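Local coordinates for MoaF-like domain-containing protein (Burkholderia vietnamiensis, PDB 5HAL) that is of unknown function but folds into a small MoaF-like beta barrel of the calycin kind, a shape that in related families often encloses a small ligand, at residues R15-G20 with D69-A74; N34-D37 with H42-Y45. All blocks are in the same frame, centred on the assembly; numbering follows the deposited sequence.

Both contacts reach the same closed antiparallel barrel, and contact 2 is nested along the chain inside the loop closed by contact 1. Contact 1 lays the loop ahead of strand 22-27 against strand 70-76 by apolar and aromatic packing, with F18 and I73 buried and P17 exposed. Contact 2 joins the neighbouring strands 30-36 and 42-49 of a hairpin: backbone hydrogen bonds link them, N34, Y36 and M43 are buried on one face, and a D37-R44 salt bridge with waters lies toward the outside. The two contacts meet at Y36, whose OH packs on I73 CD1 and whose CB lies against the carbonyl of F18.

Contact 1 of 2, residues R15-G20 with D69-A74; sequences RPPFAG and DTYAIA
P17 and F18 form the two central positions of a type I turn from P16 to A19, closed by a bond of 3.1 Å from A19 N to P16 O, and this turn faces the residues Y71 and I73 on strand 70-76. The backbones stay well apart, the closest CA atoms, those of P17 and D69, being 8.7 Å apart, and so side chains must bridge the gap. Proline suits the first of the central positions because its ring already holds phi near the value such a turn needs. F18 has CG set between its backbone N and carbonyl carbon (chi1 44°), a crowded position that swings the ring off the turn toward the strand. Its CE1 edge comes over one face of Y71, 3.8 Å from Y71 CD1, in a T-shaped pair with centroids of F18 and Y71 5.4 Å apart and planes at 66°. Farther round the same ring, F18 CZ meets the terminal CD1 of I73 at 3.6 Å; the longer arm of the beta-branched isoleucine, CG1-CD1, reaches this aromatic from the strand. The chain forms an antiparallel barrel, consistent with its calycin-clan family, and the loop before its first strand puts F18 among aromatic residues: Y36 meets its ring edge-to-face, F89 meets it nearly parallel, and F18 also packs on Y61. P16, itself packed on Y61 and W63, sets its CB over one face of F18, toward the rim, 3.4 Å above the ring plane. Nearer the surface, P17 CG approaches Y71 OH closely, at 3.1 Å, and lies 3.8 Å from Y71 CZ. Tyrosine fits this border place because its ring can receive the phenylalanine while its hydroxyl end extends past the buried part to the exposed proline.

Contact 2 of 2, residues N34-D37 with H42-Y45; sequences NAYD and HMRY
M43 puts CG anti to its backbone N (chi1 -174°), while the ring of Y36 stands beside its own backbone N (chi1 -67°), and these torsions bring the methionine CG over a face of the tyrosine. The CH-pi contact is close, with M43 CG 3.7 Å from the centroid of the Y36 ring; a bend at chi2 carries SD to 3.9 Å from N34 CB, and one at chi3 turns CE toward the N34 amide, so the Met-aromatic contact of SD with Y36 is distant. Flexible, unbranched methionine can thus follow both neighbours on this buried face of the sheet, where the side chain of N34 lies about 5 Å from a bound 1,2-ethanediol, probably a crystallisation additive. Underneath runs an antiparallel beta hairpin. Its hydrogen-bonded pair is A35 with R44, joined by A35 N to R44 O at 2.8 Å and R44 N to A35 O at 2.9 Å; Y36 with M43 is a non-hydrogen-bonded pair. On the other face the small A35 sits over the backbone at R44 O, and the extended R44 chain leads away toward D37. Next to the turn, D37 N binds H42 O at 3.0 Å, and a water donates to both D37 O and H42 O. R44 NH1 reaches diagonally to the anti lone pair of D37 OD2 at 2.9 Å, nearly straight (163°) and close to the guanidinium plane. The other carboxylate oxygen, OD1, accepts from D39 N in an Asx turn, and D39 also binds H42 ND1. One water links R44 NH1 to A35 O and another joins R44 NH2 to D37 OD2, so the guanidinium is held in its rotation by several partners, and the nearby positive charge and amide N-H would probably favour an ionised D37.

Contact 1 of 2, residues R15-G20 with D69-A74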
loop_
_atom_site.group_PDB
_atom_site.type_symbol
_atom_site.label_atom_id
_atom_site.label_comp_id
_atom_site.label_asym_id
_atom_site.label_seq_id
_atom_site.Cartn_x
_atom_site.Cartn_y
_atom_site.Cartn_z
ATOM N N ARG A 15 -16.148 -0.609 -6.553
ATOM C CA ARG A 15 -14.949 -1.440 -6.445
ATOM C C ARG A 15 -13.779 -0.793 -7.172
ATOM O O ARG A 15 -13.934 -0.357 -8.321
ATOM C CB ARG A 15 -15.169 -2.858 -7.020
ATOM C CG ARG A 15 -16.146 -3.748 -6.260
ATOM C CD ARG A 15 -15.629 -4.150 -4.877
ATOM N NE ARG A 15 -16.533 -5.098 -4.224
ATOM C CZ ARG A 15 -17.636 -4.755 -3.558
ATOM N NH1 ARG A 15 -17.985 -3.478 -3.448
ATOM N NH2 ARG A 15 -18.397 -5.688 -3.000
ATOM N N PRO A 16 -12.602 -0.738 -6.557
ATOM C CA PRO A 16 -11.405 -0.276 -7.265
ATOM C C PRO A 16 -10.949 -1.319 -8.264
ATOM O O PRO A 16 -11.231 -2.514 -8.087
ATOM C CB PRO A 16 -10.378 -0.101 -6.140
ATOM C CG PRO A 16 -10.788 -1.132 -5.134
ATOM C CD PRO A 16 -12.299 -1.162 -5.179
ATOM N N PRO A 17 -10.250 -0.914 -9.330
ATOM C CA PRO A 17 -9.845 -1.900 -10.339
ATOM C C PRO A 17 -8.841 -2.889 -9.809
ATOM O O PRO A 17 -8.694 -3.963 -10.402
ATOM C CB PRO A 17 -9.241 -1.048 -11.463
ATOM C CG PRO A 17 -9.451 0.387 -11.053
ATOM C CD PRO A 17 -9.699 0.425 -9.603
ATOM N N PHE A 18 -8.159 -2.574 -8.706
ATOM C CA PHE A 18 -7.183 -3.476 -8.114
ATOM C C PHE A 18 -7.786 -4.418 -7.071
ATOM O O PHE A 18 -7.043 -5.182 -6.442
ATOM C CB PHE A 18 -6.020 -2.674 -7.508
ATOM C CG PHE A 18 -6.438 -1.466 -6.708
ATOM C CD1 PHE A 18 -6.502 -0.208 -7.301
ATOM C CD2 PHE A 18 -6.736 -1.581 -5.351
ATOM C CE1 PHE A 18 -6.867 0.911 -6.552
ATOM C CE2 PHE A 18 -7.115 -0.463 -4.598
ATOM C CZ PHE A 18 -7.171 0.779 -5.195
ATOM N N ALA A 19 -9.105 -4.415 -6.892
ATOM C CA ALA A 19 -9.715 -5.333 -5.934
ATOM C C ALA A 19 -9.509 -6.780 -6.382
ATOM O O ALA A 19 -9.534 -7.085 -7.574
ATOM C CB ALA A 19 -11.213 -5.040 -5.775
ATOM N N GLY A 20 -9.301 -7.674 -5.421
ATOM C CA GLY A 20 -9.105 -9.075 -5.743
ATOM C C GLY A 20 -7.727 -9.429 -6.270
ATOM O O GLY A 20 -7.551 -10.530 -6.796
ATOM N N ASP A 69 -5.086 5.289 -14.221
ATOM C CA ASP A 69 -4.500 4.116 -13.576
ATOM C C ASP A 69 -3.679 4.448 -12.326
ATOM O O ASP A 69 -2.929 3.584 -11.842
ATOM C CB ASP A 69 -3.635 3.322 -14.564
ATOM C CG ASP A 69 -4.417 2.858 -15.778
ATOM O OD1 ASP A 69 -5.557 2.378 -15.615
ATOM O OD2 ASP A 69 -3.890 2.983 -16.899
ATOM N N THR A 70 -3.821 5.652 -11.770
ATOM C CA THR A 70 -3.055 6.099 -10.613
ATOM C C THR A 70 -4.014 6.479 -9.490
ATOM O O THR A 70 -4.926 7.283 -9.701
ATOM C CB THR A 70 -2.161 7.299 -10.973
ATOM O OG1 THR A 70 -1.374 6.986 -12.120
ATOM C CG2 THR A 70 -1.225 7.640 -9.825
ATOM N N TYR A 71 -3.790 5.929 -8.289
ATOM C CA TYR A 71 -4.723 6.079 -7.180
ATOM C C TYR A 71 -3.999 6.500 -5.909
ATOM O O TYR A 71 -2.893 6.028 -5.625
ATOM C CB TYR A 71 -5.497 4.753 -6.927
ATOM C CG TYR A 71 -6.175 4.276 -8.180
ATOM C CD1 TYR A 71 -5.535 3.406 -9.050
ATOM C CD2 TYR A 71 -7.432 4.751 -8.532
ATOM C CE1 TYR A 71 -6.144 3.008 -10.237
ATOM C CE2 TYR A 71 -8.050 4.353 -9.705
ATOM C CZ TYR A 71 -7.397 3.486 -10.551
ATOM O OH TYR A 71 -8.001 3.088 -11.712
ATOM N N ALA A 72 -4.639 7.382 -5.143
ATOM C CA ALA A 72 -4.250 7.659 -3.763
ATOM C C ALA A 72 -4.933 6.641 -2.842
ATOM O O ALA A 72 -6.165 6.612 -2.723
ATOM C CB ALA A 72 -4.618 9.092 -3.384
ATOM N N ILE A 73 -4.133 5.802 -2.199
ATOM C CA ILE A 73 -4.607 4.735 -1.320
ATOM C C ILE A 73 -4.081 5.037 0.080
ATOM O O ILE A 73 -2.870 5.226 0.259
ATOM C CB ILE A 73 -4.130 3.364 -1.826
ATOM C CG1 ILE A 73 -4.531 3.198 -3.302
ATOM C CG2 ILE A 73 -4.676 2.216 -0.959
ATOM C CD1 ILE A 73 -3.968 1.955 -3.965
ATOM N N ALA A 74 -4.979 5.112 1.066
ATOM C CA ALA A 74 -4.586 5.536 2.410
ATOM C C ALA A 74 -5.250 4.671 3.466
ATOM O O ALA A 74 -6.366 4.187 3.290
ATOM C CB ALA A 74 -4.932 7.018 2.693
#

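Contact 2 of 2, residues N34-D37 with H42-Y45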
loop_
_atom_site.group_PDB
_atom_site.type_symbol
_atom_site.label_atom_id
_atom_site.label_comp_id
_atom_site.label_asym_id
_atom_site.label_seq_id
_atom_site.Cartn_x
_atom_site.Cartn_y
_atom_site.Cartn_z
ATOM N N ASN A 34 0.930 -6.042 -1.051
ATOM C CA ASN A 34 -0.360 -5.427 -0.732
ATOM C C ASN A 34 -1.435 -6.255 -1.442
ATOM O O ASN A 34 -1.495 -6.266 -2.678
ATOM C CB ASN A 34 -0.446 -3.953 -1.169
ATOM C CG ASN A 34 0.652 -3.047 -0.570
ATOM O OD1 ASN A 34 0.928 -1.976 -1.117
ATOM N ND2 ASN A 34 1.264 -3.461 0.535
ATOM N N ALA A 35 -2.286 -6.939 -0.668
ATOM C CA ALA A 35 -3.273 -7.873 -1.205
ATOM C C ALA A 35 -4.659 -7.288 -0.989
ATOM O O ALA A 35 -5.159 -7.270 0.139
ATOM C CB ALA A 35 -3.171 -9.246 -0.542
ATOM N N TYR A 36 -5.288 -6.844 -2.067
ATOM C CA TYR A 36 -6.587 -6.193 -1.985
ATOM C C TYR A 36 -7.694 -7.236 -2.034
ATOM O O TYR A 36 -7.847 -7.948 -3.034
ATOM C CB TYR A 36 -6.734 -5.160 -3.100
ATOM C CG TYR A 36 -5.760 -4.032 -2.858
ATOM C CD1 TYR A 36 -6.083 -2.995 -1.987
ATOM C CD2 TYR A 36 -4.488 -4.044 -3.431
ATOM C CE1 TYR A 36 -5.181 -1.976 -1.728
ATOM C CE2 TYR A 36 -3.574 -3.022 -3.183
ATOM C CZ TYR A 36 -3.934 -1.990 -2.327
ATOM O OH TYR A 36 -3.050 -0.975 -2.056
ATOM N N ASP A 37 -8.464 -7.306 -0.949
ATOM C CA ASP A 37 -9.654 -8.142 -0.864
ATOM C C ASP A 37 -10.627 -7.826 -1.999
ATOM O O ASP A 37 -10.716 -6.688 -2.471
ATOM C CB ASP A 37 -10.341 -7.909 0.488
ATOM C CG ASP A 37 -11.341 -9.001 0.834
ATOM O OD1 ASP A 37 -12.455 -8.991 0.278
ATOM O OD2 ASP A 37 -11.005 -9.885 1.650
ATOM N N HIS A 42 -10.916 -3.787 2.224
ATOM C CA HIS A 42 -9.831 -4.300 3.043
ATOM C C HIS A 42 -8.623 -4.674 2.202
ATOM O O HIS A 42 -8.744 -5.105 1.051
ATOM C CB HIS A 42 -10.282 -5.512 3.851
ATOM C CG HIS A 42 -11.404 -5.202 4.777
ATOM N ND1 HIS A 42 -12.719 -5.451 4.453
ATOM C CD2 HIS A 42 -11.416 -4.616 5.998
ATOM C CE1 HIS A 42 -13.493 -5.058 5.448
ATOM N NE2 HIS A 42 -12.729 -4.553 6.399
ATOM N N MET A 43 -7.456 -4.491 2.802
ATOM C CA MET A 43 -6.185 -4.882 2.226
ATOM C C MET A 43 -5.393 -5.574 3.317
ATOM O O MET A 43 -5.403 -5.135 4.469
ATOM C CB MET A 43 -5.417 -3.662 1.669
ATOM C CG MET A 43 -4.131 -4.012 0.917
ATOM S SD MET A 43 -2.676 -4.120 2.000
ATOM C CE MET A 43 -2.335 -2.387 2.243
ATOM N N ARG A 44 -4.762 -6.690 2.965
ATOM C CA ARG A 44 -3.852 -7.403 3.843
ATOM C C ARG A 44 -2.434 -7.271 3.303
ATOM O O ARG A 44 -2.197 -7.487 2.107
ATOM C CB ARG A 44 -4.249 -8.879 3.957
ATOM C CG ARG A 44 -5.657 -9.098 4.499
ATOM C CD ARG A 44 -6.086 -10.561 4.400
ATOM N NE ARG A 44 -7.417 -10.787 4.946
ATOM C CZ ARG A 44 -8.546 -10.494 4.305
ATOM N NH1 ARG A 44 -8.498 -9.963 3.094
ATOM N NH2 ARG A 44 -9.727 -10.753 4.865
ATOM N N TYR A 45 -1.495 -6.910 4.175
ATOM C CA TYR A 45 -0.117 -6.697 3.768
ATOM C C TYR A 45 0.792 -7.712 4.449
ATOM O O TYR A 45 0.459 -8.285 5.490
ATOM C CB TYR A 45 0.363 -5.258 4.072
ATOM C CG TYR A 45 0.333 -4.843 5.545
ATOM C CD1 TYR A 45 1.382 -5.158 6.417
ATOM C CD2 TYR A 45 -0.739 -4.122 6.052
ATOM C CE1 TYR A 45 1.349 -4.763 7.763
ATOM C CE2 TYR A 45 -0.786 -3.732 7.381
ATOM C CZ TYR A 45 0.254 -4.049 8.234
ATOM O OH TYR A 45 0.177 -3.638 9.549
HETATM O O HOH W 1 -6.399 -9.656 1.196
HETATM O O HOH W 2 -10.008 -4.401 -1.197
HETATM O O HOH W 3 -12.774 -10.154 3.955
#